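Local coordinates for protein sortase B (Clostridium perfringens, PDB 5YFK) that is a class B sortase, a cysteine transpeptidase that probably attaches surface proteins to the bacterial cell wall, at residues A[12-17]-A[89-94]; A[20-26]-A[55-59]; A[153-158]-A[184-190]. The protein carries 1 engineered substitution. All coordinates share one frame; numbering follows the deposited sequence.

In the fold
All three contacts pack peripheral pieces of the chain against the sortase core. The first segments of contacts 1 and 2 adjoin in the N-terminal region, and the contact centres are 15 Å apart. Contact 1 reaches the loop before strand 94-96, and contact 2 reaches strand 55-61. Contact 3 lies across the chain's centre, 28 Å from each (centre to centre), but joins the same sheet as contact 2. G92 of contact 1 is about 4 Å from the side chain of H113, the predicted proton donor/acceptor. E158 of contact 3 is about 6 Å, side chain to side chain, from R217, the predicted transition-state stabiliser. S209 is an engineered serine replacing the predicted nucleophilic cysteine. Contact 2 is away from these sites.

Contact 1. Residues A[12-17]-A[89-94]; sequences TDSRDY and SFSGSI
D13 and Y17 fasten the N-terminal segment of this sortase to the loop leading into strand 94-96. That loop contains an ST motif, in which S89 OG accepts from G92 N. In D13, CG sits beside the backbone N (chi1 -31°), which brings the carboxylate to S89 and S91. D13 CB lies 3.9 Å and D13 CG 3.5 Å from S89 OG. At the tip, OD1 takes the hydrogen bonds, while OD2 lies at the edge of the F90 ring, near its plane. S91 N donates to D13 OD1 over 3.0 Å, on the syn side but 34° out of the carboxylate plane. S91 OG takes the anti lone pair of D13 OD1 at 3.1 Å. T12 OG1 comes from above the plane and donates to D13 OD1 at 2.8 Å. S89 OG adds a weak bond. So many donors on one oxygen should fix the rotation of the carboxylate and probably favour its charged form. The Y17 ring meets F68 of strand 67-72, and S93 OG, hydrogen-bonded to H82 O, lies at the ring edge. Y17 OH bonds P69 O and accepts from I94 N at 3.0 Å, with a nearly straight N-H...O angle of 166°.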
loop_
_atom_site.group_PDB
_atom_site.type_symbol
_atom_site.label_atom_id
_atom_site.label_comp_id
_atom_site.label_asym_id
_atom_site.label_seq_id
_atom_site.Cartn_x
_atom_site.Cartn_y
_atom_site.Cartn_z
ATOM N N THR A 12 -5.704 14.411 15.087
ATOM C CA THR A 12 -5.052 13.157 15.419
ATOM C C THR A 12 -3.533 13.256 15.235
ATOM O O THR A 12 -2.974 14.358 15.291
ATOM C CB THR A 12 -5.684 12.006 14.608
ATOM O OG1 THR A 12 -5.341 10.745 15.196
ATOM C CG2 THR A 12 -5.258 12.063 13.144
ATOM N N ASP A 13 -2.862 12.109 15.134
ATOM C CA ASP A 13 -1.419 12.014 15.412
ATOM C C ASP A 13 -0.534 12.391 14.209
ATOM O O ASP A 13 0.636 12.002 14.155
ATOM C CB ASP A 13 -1.060 10.596 15.891
ATOM C CG ASP A 13 -2.197 9.922 16.655
ATOM O OD1 ASP A 13 -3.078 9.327 15.998
ATOM O OD2 ASP A 13 -2.194 9.945 17.907
ATOM N N SER A 14 -1.030 13.293 13.362
ATOM C CA SER A 14 -0.558 13.424 11.978
ATOM C C SER A 14 0.842 14.049 11.889
ATOM O O SER A 14 1.567 13.830 10.918
ATOM C CB SER A 14 -1.558 14.263 11.163
ATOM O OG SER A 14 -1.370 14.117 9.760
ATOM N N ARG A 15 1.214 14.832 12.896
ATOM C CA ARG A 15 2.266 15.837 12.735
ATOM C C ARG A 15 3.655 15.201 12.658
ATOM O O ARG A 15 4.498 15.627 11.865
ATOM C CB ARG A 15 2.214 16.844 13.888
ATOM C CG ARG A 15 2.971 18.134 13.622
ATOM C CD ARG A 15 2.938 19.052 14.833
ATOM N NE ARG A 15 4.140 19.878 14.933
ATOM C CZ ARG A 15 5.329 19.431 15.329
ATOM N NH1 ARG A 15 5.498 18.148 15.625
ATOM N NH2 ARG A 15 6.359 20.265 15.402
ATOM N N ASP A 16 3.903 14.213 13.514
ATOM C CA ASP A 16 5.178 13.502 13.517
ATOM C C ASP A 16 5.333 12.737 12.212
ATOM O O ASP A 16 6.340 12.881 11.514
ATOM C CB ASP A 16 5.250 12.528 14.698
ATOM C CG ASP A 16 4.916 13.190 16.028
ATOM O OD1 ASP A 16 4.479 12.473 16.953
ATOM O OD2 ASP A 16 5.090 14.422 16.149
ATOM N N TYR A 17 4.283 11.999 11.850
ATOM C CA TYR A 17 4.265 11.185 10.634
ATOM C C TYR A 17 4.236 12.101 9.402
ATOM O O TYR A 17 3.802 11.682 8.331
ATOM C CB TYR A 17 3.038 10.243 10.647
ATOM C CG TYR A 17 3.257 8.830 10.096
ATOM C CD1 TYR A 17 3.295 7.717 10.945
ATOM C CD2 TYR A 17 3.161 8.587 8.732
ATOM C CE1 TYR A 17 3.400 6.422 10.438
ATOM C CE2 TYR A 17 3.234 7.300 8.213
ATOM C CZ TYR A 17 3.361 6.213 9.056
ATOM O OH TYR A 17 3.459 4.938 8.484
ATOM N N SER A 89 -0.844 5.002 19.357
ATOM C CA SER A 89 -1.368 5.921 18.360
ATOM C C SER A 89 -2.693 5.411 17.863
ATOM O O SER A 89 -2.862 4.212 17.631
ATOM C CB SER A 89 -0.389 6.061 17.198
ATOM O OG SER A 89 -1.012 6.680 16.080
ATOM N N PHE A 90 -3.603 6.338 17.601
ATOM C CA PHE A 90 -4.885 6.008 17.016
ATOM C C PHE A 90 -4.779 5.840 15.511
ATOM O O PHE A 90 -5.390 4.940 14.953
ATOM C CB PHE A 90 -5.912 7.069 17.386
ATOM C CG PHE A 90 -6.213 7.094 18.856
ATOM C CD1 PHE A 90 -5.414 7.847 19.707
ATOM C CD2 PHE A 90 -6.997 6.088 19.410
ATOM C CE1 PHE A 90 -5.555 7.746 21.081
ATOM C CE2 PHE A 90 -7.134 5.970 20.782
ATOM C CZ PHE A 90 -6.418 6.808 21.619
ATOM N N SER A 91 -3.963 6.672 14.870
ATOM C CA SER A 91 -3.793 6.596 13.424
ATOM C C SER A 91 -2.967 5.374 13.034
ATOM O O SER A 91 -3.044 4.903 11.903
ATOM C CB SER A 91 -3.108 7.851 12.918
ATOM O OG SER A 91 -3.986 8.944 13.032
ATOM N N GLY A 92 -2.084 4.949 13.931
ATOM C CA GLY A 92 -1.138 3.875 13.615
ATOM C C GLY A 92 -0.191 4.222 12.472
ATOM O O GLY A 92 0.335 5.336 12.378
ATOM N N SER A 93 0.177 3.200 11.722
ATOM C CA SER A 93 1.169 3.337 10.671
ATOM C C SER A 93 0.657 2.641 9.419
ATOM O O SER A 93 -0.309 1.862 9.469
ATOM C CB SER A 93 2.516 2.742 11.102
ATOM O OG SER A 93 2.973 3.326 12.313
ATOM N N ILE A 94 1.296 2.928 8.291
ATOM C CA ILE A 94 1.058 2.100 7.095
ATOM C C ILE A 94 1.993 0.898 7.158
ATOM O O ILE A 94 3.197 1.056 7.427
ATOM C CB ILE A 94 1.345 2.881 5.821
ATOM C CG1 ILE A 94 0.592 4.213 5.827
ATOM C CG2 ILE A 94 0.973 2.046 4.594
ATOM C CD1 ILE A 94 -0.898 4.135 6.083
#

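Contact 2. Residues A[20-26]-A[55-59]; sequences LRSLSPL and YRFWI
S24 and W58 are the nearest CA pair, 7.0 Å apart, where the loop 20-26 passes strand 55-61 without a hydrogen bond between the two segments. Here the loop following helix 16-19 packs on the sortase sheet. R56 and F57 both face V70 in a classic beta bulge, and the W58 backbone bonds Y142 of strand 138-143. The contact is built round the indole of W58. Its CG is turned anti to the backbone N (chi1 -166°), which carries the ring out from the strand into the curve of the loop. S24 lies over one face. Its CB is 3.7 Å from the centroid of the six-membered ring of W58, 18° off the normal, a CH-pi contact. S24 OG lies over the same indole, toward the five-membered ring, but accepts from L26 N at 2.9 Å, forming an ST turn. P25 CD packs obliquely on W58 CE3 at 3.7 Å. L26 runs past the indole in the opposite sense, with CD1 3.8 Å from W58 CD1. At the far end of the six-membered ring, W58 CH2 is 3.4 Å from L20 O. D67 bonds W58 NE1 through OD1 and R21 NE through OD2. The first bond satisfies the buried indole N-H and should help fix the ring's rotation, while the loop holds that ring mainly by apolar and CH-pi contacts.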
loop_
_atom_site.group_PDB
_atom_site.type_symbol
_atom_site.label_atom_id
_atom_site.label_comp_id
_atom_site.label_asym_id
_atom_site.label_seq_id
_atom_site.Cartn_x
_atom_site.Cartn_y
_atom_site.Cartn_z
ATOM N N LEU A 20 8.357 13.239 9.036
ATOM C CA LEU A 20 9.035 12.167 8.319
ATOM C C LEU A 20 9.004 12.379 6.815
ATOM O O LEU A 20 9.786 11.775 6.088
ATOM C CB LEU A 20 8.379 10.822 8.634
ATOM C CG LEU A 20 8.466 10.372 10.088
ATOM C CD1 LEU A 20 7.591 9.143 10.312
ATOM C CD2 LEU A 20 9.917 10.094 10.455
ATOM N N ARG A 21 7.993 13.094 6.342
ATOM C CA ARG A 21 7.782 13.276 4.915
ATOM C C ARG A 21 8.955 14.004 4.264
ATOM O O ARG A 21 9.221 13.856 3.064
ATOM C CB ARG A 21 6.504 14.066 4.687
ATOM C CG ARG A 21 5.870 13.810 3.337
ATOM C CD ARG A 21 4.443 14.313 3.332
ATOM N NE ARG A 21 4.086 14.895 2.044
ATOM C CZ ARG A 21 3.190 15.864 1.885
ATOM N NH1 ARG A 21 2.594 16.406 2.940
ATOM N NH2 ARG A 21 2.911 16.317 0.671
ATOM N N SER A 22 9.691 14.748 5.080
ATOM C CA SER A 22 10.892 15.428 4.607
ATOM C C SER A 22 12.025 14.415 4.437
ATOM O O SER A 22 12.949 14.634 3.663
ATOM C CB SER A 22 11.299 16.522 5.597
ATOM O OG SER A 22 11.930 15.955 6.733
ATOM N N LEU A 23 11.842 13.235 5.029
ATOM C CA LEU A 23 12.780 12.124 4.878
ATOM C C LEU A 23 12.393 11.191 3.737
ATOM O O LEU A 23 12.916 10.081 3.634
ATOM C CB LEU A 23 12.839 11.306 6.165
ATOM C CG LEU A 23 13.887 11.701 7.199
ATOM C CD1 LEU A 23 13.916 10.643 8.287
ATOM C CD2 LEU A 23 15.258 11.856 6.552
ATOM N N SER A 24 11.471 11.627 2.890
ATOM C CA SER A 24 10.987 10.757 1.830
ATOM C C SER A 24 12.040 10.613 0.759
ATOM O O SER A 24 12.527 11.606 0.231
ATOM C CB SER A 24 9.718 11.293 1.201
ATOM O OG SER A 24 9.479 10.587 -0.003
ATOM N N PRO A 25 12.340 9.367 0.374
ATOM C CA PRO A 25 13.257 9.158 -0.726
ATOM C C PRO A 25 12.608 9.432 -2.072
ATOM O O PRO A 25 13.278 9.341 -3.092
ATOM C CB PRO A 25 13.651 7.682 -0.580
ATOM C CG PRO A 25 12.501 7.050 0.136
ATOM C CD PRO A 25 11.983 8.111 1.058
ATOM N N LEU A 26 11.352 9.883 -2.057
ATOM C CA LEU A 26 10.660 10.288 -3.276
ATOM C C LEU A 26 10.417 11.801 -3.290
ATOM O O LEU A 26 9.288 12.248 -3.487
ATOM C CB LEU A 26 9.315 9.557 -3.398
ATOM C CG LEU A 26 9.357 8.027 -3.520
ATOM C CD1 LEU A 26 7.966 7.415 -3.439
ATOM C CD2 LEU A 26 10.045 7.596 -4.807
ATOM N N TYR A 55 11.048 -0.450 9.333
ATOM C CA TYR A 55 10.904 0.233 8.047
ATOM C C TYR A 55 11.253 -0.682 6.874
ATOM O O TYR A 55 12.257 -1.400 6.915
ATOM C CB TYR A 55 11.805 1.462 8.010
ATOM C CG TYR A 55 11.794 2.152 6.664
ATOM C CD1 TYR A 55 10.726 2.951 6.292
ATOM C CD2 TYR A 55 12.800 1.926 5.740
ATOM C CE1 TYR A 55 10.694 3.561 5.055
ATOM C CE2 TYR A 55 12.818 2.588 4.526
ATOM C CZ TYR A 55 11.741 3.383 4.178
ATOM O OH TYR A 55 11.695 3.970 2.941
ATOM N N ARG A 56 10.452 -0.635 5.806
ATOM C CA ARG A 56 10.733 -1.448 4.630
ATOM C C ARG A 56 10.804 -0.648 3.334
ATOM O O ARG A 56 11.646 -0.931 2.477
ATOM C CB ARG A 56 9.701 -2.565 4.483
ATOM C CG ARG A 56 9.619 -3.515 5.677
ATOM C CD ARG A 56 10.827 -4.446 5.721
ATOM N NE ARG A 56 10.806 -5.336 6.886
ATOM C CZ ARG A 56 11.454 -5.097 8.023
ATOM N NH1 ARG A 56 12.182 -4.001 8.160
ATOM N NH2 ARG A 56 11.342 -5.939 9.037
ATOM N N PHE A 57 9.866 0.276 3.136
ATOM C CA PHE A 57 9.848 1.061 1.915
ATOM C C PHE A 57 8.972 2.304 2.074
ATOM O O PHE A 57 8.233 2.442 3.057
ATOM C CB PHE A 57 9.367 0.209 0.708
ATOM C CG PHE A 57 8.034 -0.460 0.914
ATOM C CD1 PHE A 57 6.870 0.144 0.477
ATOM C CD2 PHE A 57 7.968 -1.774 1.361
ATOM C CE1 PHE A 57 5.637 -0.478 0.649
ATOM C CE2 PHE A 57 6.747 -2.444 1.441
ATOM C CZ PHE A 57 5.578 -1.800 1.044
ATOM N N TRP A 58 9.014 3.175 1.071
ATOM C CA TRP A 58 8.164 4.350 1.044
ATOM C C TRP A 58 7.054 4.152 -0.013
ATOM O O TRP A 58 7.270 3.541 -1.062
ATOM C CB TRP A 58 8.990 5.603 0.719
ATOM C CG TRP A 58 8.246 6.886 1.009
ATOM C CD1 TRP A 58 7.253 7.450 0.260
ATOM C CD2 TRP A 58 8.326 7.659 2.206
ATOM N NE1 TRP A 58 6.766 8.560 0.884
ATOM C CE2 TRP A 58 7.322 8.646 2.132
ATOM C CE3 TRP A 58 9.089 7.553 3.373
ATOM C CZ2 TRP A 58 7.197 9.630 3.076
ATOM C CZ3 TRP A 58 8.958 8.529 4.329
ATOM C CH2 TRP A 58 8.001 9.551 4.187
ATOM N N ILE A 59 5.868 4.628 0.302
ATOM C CA ILE A 59 4.748 4.577 -0.645
ATOM C C ILE A 59 4.224 5.990 -0.898
ATOM O O ILE A 59 3.952 6.756 0.032
ATOM C CB ILE A 59 3.618 3.657 -0.109
ATOM C CG1 ILE A 59 2.513 3.473 -1.145
ATOM C CG2 ILE A 59 3.041 4.167 1.185
ATOM C CD1 ILE A 59 1.539 2.351 -0.805
#

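Contact 3. Residues A[153-158]-A[184-190]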
loop_
_atom_site.group_PDB
_atom_site.type_symbol
_atom_site.label_atom_id
_atom_site.label_comp_id
_atom_site.label_asym_id
_atom_site.label_seq_id
_atom_site.Cartn_x
_atom_site.Cartn_y
_atom_site.Cartn_z
ATOM N N PHE A 153 -5.181 -1.509 -11.364
ATOM C CA PHE A 153 -6.070 -2.183 -12.330
ATOM C C PHE A 153 -7.392 -2.643 -11.686
ATOM O O PHE A 153 -8.313 -3.091 -12.374
ATOM C CB PHE A 153 -5.339 -3.336 -13.045
ATOM C CG PHE A 153 -4.988 -4.495 -12.165
ATOM C CD1 PHE A 153 -5.912 -5.488 -11.905
ATOM C CD2 PHE A 153 -3.784 -4.493 -11.444
ATOM C CE1 PHE A 153 -5.637 -6.493 -10.998
ATOM C CE2 PHE A 153 -3.454 -5.558 -10.631
ATOM C CZ PHE A 153 -4.362 -6.598 -10.454
ATOM N N SER A 154 -7.423 -2.678 -10.362
ATOM C CA SER A 154 -8.637 -3.146 -9.658
ATOM C C SER A 154 -8.950 -2.257 -8.474
ATOM O O SER A 154 -8.073 -1.954 -7.677
ATOM C CB SER A 154 -8.481 -4.582 -9.180
ATOM O OG SER A 154 -9.672 -5.015 -8.523
ATOM N N VAL A 155 -10.227 -1.944 -8.279
ATOM C CA VAL A 155 -10.690 -1.328 -7.050
ATOM C C VAL A 155 -12.029 -1.968 -6.665
ATOM O O VAL A 155 -12.846 -2.278 -7.525
ATOM C CB VAL A 155 -10.904 0.210 -7.176
ATOM C CG1 VAL A 155 -11.901 0.542 -8.294
ATOM C CG2 VAL A 155 -11.405 0.784 -5.867
ATOM N N TYR A 156 -12.149 -2.350 -5.406
ATOM C CA TYR A 156 -13.383 -2.959 -4.905
ATOM C C TYR A 156 -13.570 -2.817 -3.405
ATOM O O TYR A 156 -12.628 -2.507 -2.666
ATOM C CB TYR A 156 -13.493 -4.437 -5.350
ATOM C CG TYR A 156 -12.418 -5.366 -4.827
ATOM C CD1 TYR A 156 -11.209 -5.530 -5.517
ATOM C CD2 TYR A 156 -12.593 -6.065 -3.635
ATOM C CE1 TYR A 156 -10.222 -6.364 -5.043
ATOM C CE2 TYR A 156 -11.651 -6.981 -3.198
ATOM C CZ TYR A 156 -10.443 -7.075 -3.861
ATOM O OH TYR A 156 -9.467 -7.919 -3.394
ATOM N N GLN A 157 -14.772 -3.131 -2.923
ATOM C CA GLN A 157 -14.938 -3.241 -1.489
ATOM C C GLN A 157 -15.775 -4.452 -1.164
ATOM O O GLN A 157 -16.578 -4.927 -1.985
ATOM C CB GLN A 157 -15.515 -1.962 -0.861
ATOM C CG GLN A 157 -16.775 -1.423 -1.496
ATOM C CD GLN A 157 -17.276 -0.133 -0.834
ATOM O OE1 GLN A 157 -16.535 0.575 -0.146
ATOM N NE2 GLN A 157 -18.562 0.083 -0.923
ATOM N N GLU A 158 -15.533 -5.006 0.001
ATOM C CA GLU A 158 -16.326 -6.144 0.427
ATOM C C GLU A 158 -16.177 -6.331 1.897
ATOM O O GLU A 158 -15.442 -5.623 2.552
ATOM C CB GLU A 158 -15.897 -7.428 -0.313
ATOM C CG GLU A 158 -14.432 -7.787 -0.149
ATOM C CD GLU A 158 -14.031 -9.057 -0.913
ATOM O OE1 GLU A 158 -13.450 -9.976 -0.304
ATOM O OE2 GLU A 158 -14.401 -9.201 -2.094
ATOM N N GLN A 184 -8.943 -11.063 -8.876
ATOM C CA GLN A 184 -8.761 -9.680 -8.416
ATOM C C GLN A 184 -9.184 -8.686 -9.483
ATOM O O GLN A 184 -9.882 -7.721 -9.194
ATOM C CB GLN A 184 -7.316 -9.415 -8.006
ATOM C CG GLN A 184 -6.861 -10.278 -6.846
ATOM C CD GLN A 184 -7.612 -9.962 -5.574
ATOM O OE1 GLN A 184 -7.666 -8.808 -5.153
ATOM N NE2 GLN A 184 -8.342 -10.952 -5.056
ATOM N N GLU A 185 -8.915 -9.022 -10.743
ATOM C CA GLU A 185 -9.295 -8.153 -11.845
ATOM C C GLU A 185 -10.823 -8.162 -12.057
ATOM O O GLU A 185 -11.431 -7.109 -12.223
ATOM C CB GLU A 185 -8.584 -8.585 -13.120
ATOM C CG GLU A 185 -8.842 -7.666 -14.304
ATOM C CD GLU A 185 -8.110 -8.101 -15.567
ATOM O OE1 GLU A 185 -8.089 -9.317 -15.865
ATOM O OE2 GLU A 185 -7.608 -7.210 -16.282
ATOM N N SER A 186 -11.428 -9.345 -11.953
ATOM C CA SER A 186 -12.862 -9.528 -12.154
ATOM C C SER A 186 -13.692 -8.810 -11.131
ATOM O O SER A 186 -14.793 -8.362 -11.417
ATOM C CB SER A 186 -13.219 -11.019 -12.108
ATOM O OG SER A 186 -12.680 -11.653 -13.241
ATOM N N LYS A 187 -13.152 -8.678 -9.930
ATOM C CA LYS A 187 -13.810 -7.962 -8.842
ATOM C C LYS A 187 -13.901 -6.433 -9.056
ATOM O O LYS A 187 -14.601 -5.749 -8.311
ATOM C CB LYS A 187 -13.035 -8.218 -7.542
ATOM C CG LYS A 187 -13.312 -9.539 -6.877
ATOM C CD LYS A 187 -12.703 -9.525 -5.494
ATOM C CE LYS A 187 -12.596 -10.901 -4.880
ATOM N NZ LYS A 187 -13.851 -11.243 -4.177
ATOM N N SER A 188 -13.026 -5.873 -9.894
ATOM C CA SER A 188 -12.911 -4.427 -9.998
ATOM C C SER A 188 -14.223 -3.804 -10.454
ATOM O O SER A 188 -14.891 -4.330 -11.356
ATOM C CB SER A 188 -11.800 -4.001 -10.952
ATOM O OG SER A 188 -11.592 -2.597 -10.871
ATOM N N LEU A 189 -14.564 -2.693 -9.819
ATOM C CA LEU A 189 -15.629 -1.794 -10.285
ATOM C C LEU A 189 -15.364 -1.304 -11.696
ATOM O O LEU A 189 -16.310 -1.135 -12.480
ATOM C CB LEU A 189 -15.709 -0.595 -9.343
ATOM C CG LEU A 189 -16.136 -0.946 -7.925
ATOM C CD1 LEU A 189 -15.826 0.208 -6.992
ATOM C CD2 LEU A 189 -17.616 -1.290 -7.852
ATOM N N PHE A 190 -14.078 -1.149 -12.035
ATOM C CA PHE A 190 -13.638 -0.463 -13.257
ATOM C C PHE A 190 -12.534 -1.263 -13.953
ATOM O O PHE A 190 -11.600 -1.752 -13.308
ATOM C CB PHE A 190 -13.127 0.964 -12.965
ATOM C CG PHE A 190 -14.048 1.791 -12.114
ATOM C CD1 PHE A 190 -15.347 2.025 -12.494
ATOM C CD2 PHE A 190 -13.607 2.333 -10.909
ATOM C CE1 PHE A 190 -16.214 2.737 -11.683
ATOM C CE2 PHE A 190 -14.478 2.987 -10.070
ATOM C CZ PHE A 190 -15.781 3.228 -10.477
HETATM O O HOH W 1 -10.164 -10.552 -2.714
#
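Q184 meets S154 and Y156 where helix 174-186 packs against strand 146-159 of the sortase sheet. This helix lies in the connection to strand 203-210, a region that is helical in class B sortases. Q184 uses its backbone and its side-chain carbonyl. Its backbone O accepts from S154 OG at 2.8 Å, from above the carbonyl plane. Its OE1 accepts from Y156 OH at 2.7 Å, with ring and amide planes 63° apart. A water accepts from Q184 NE2 and donates to Y156 OH. E185 then places its CA at the edge of the F153 ring. K187 runs over a face of Y156, its CD 3.7 Å from the ring centroid in a CH-pi contact. A bend at chi4 (-87°) turns its ammonium group to E158. K187 NZ meets the syn lone pair of E158 OE2 at 3.0 Å and also pairs with E166. S188 and L189 bond both backbone polar groups of V155, one through a side chain and one through the backbone. S188 OG accepts from V155 N at 3.0 Å and donates to F190 O at 2.6 Å. L189 N donates to V155 O at 2.9 Å. F190 meets F133, and its CD2 rests 3.6 Å from V155 CG1.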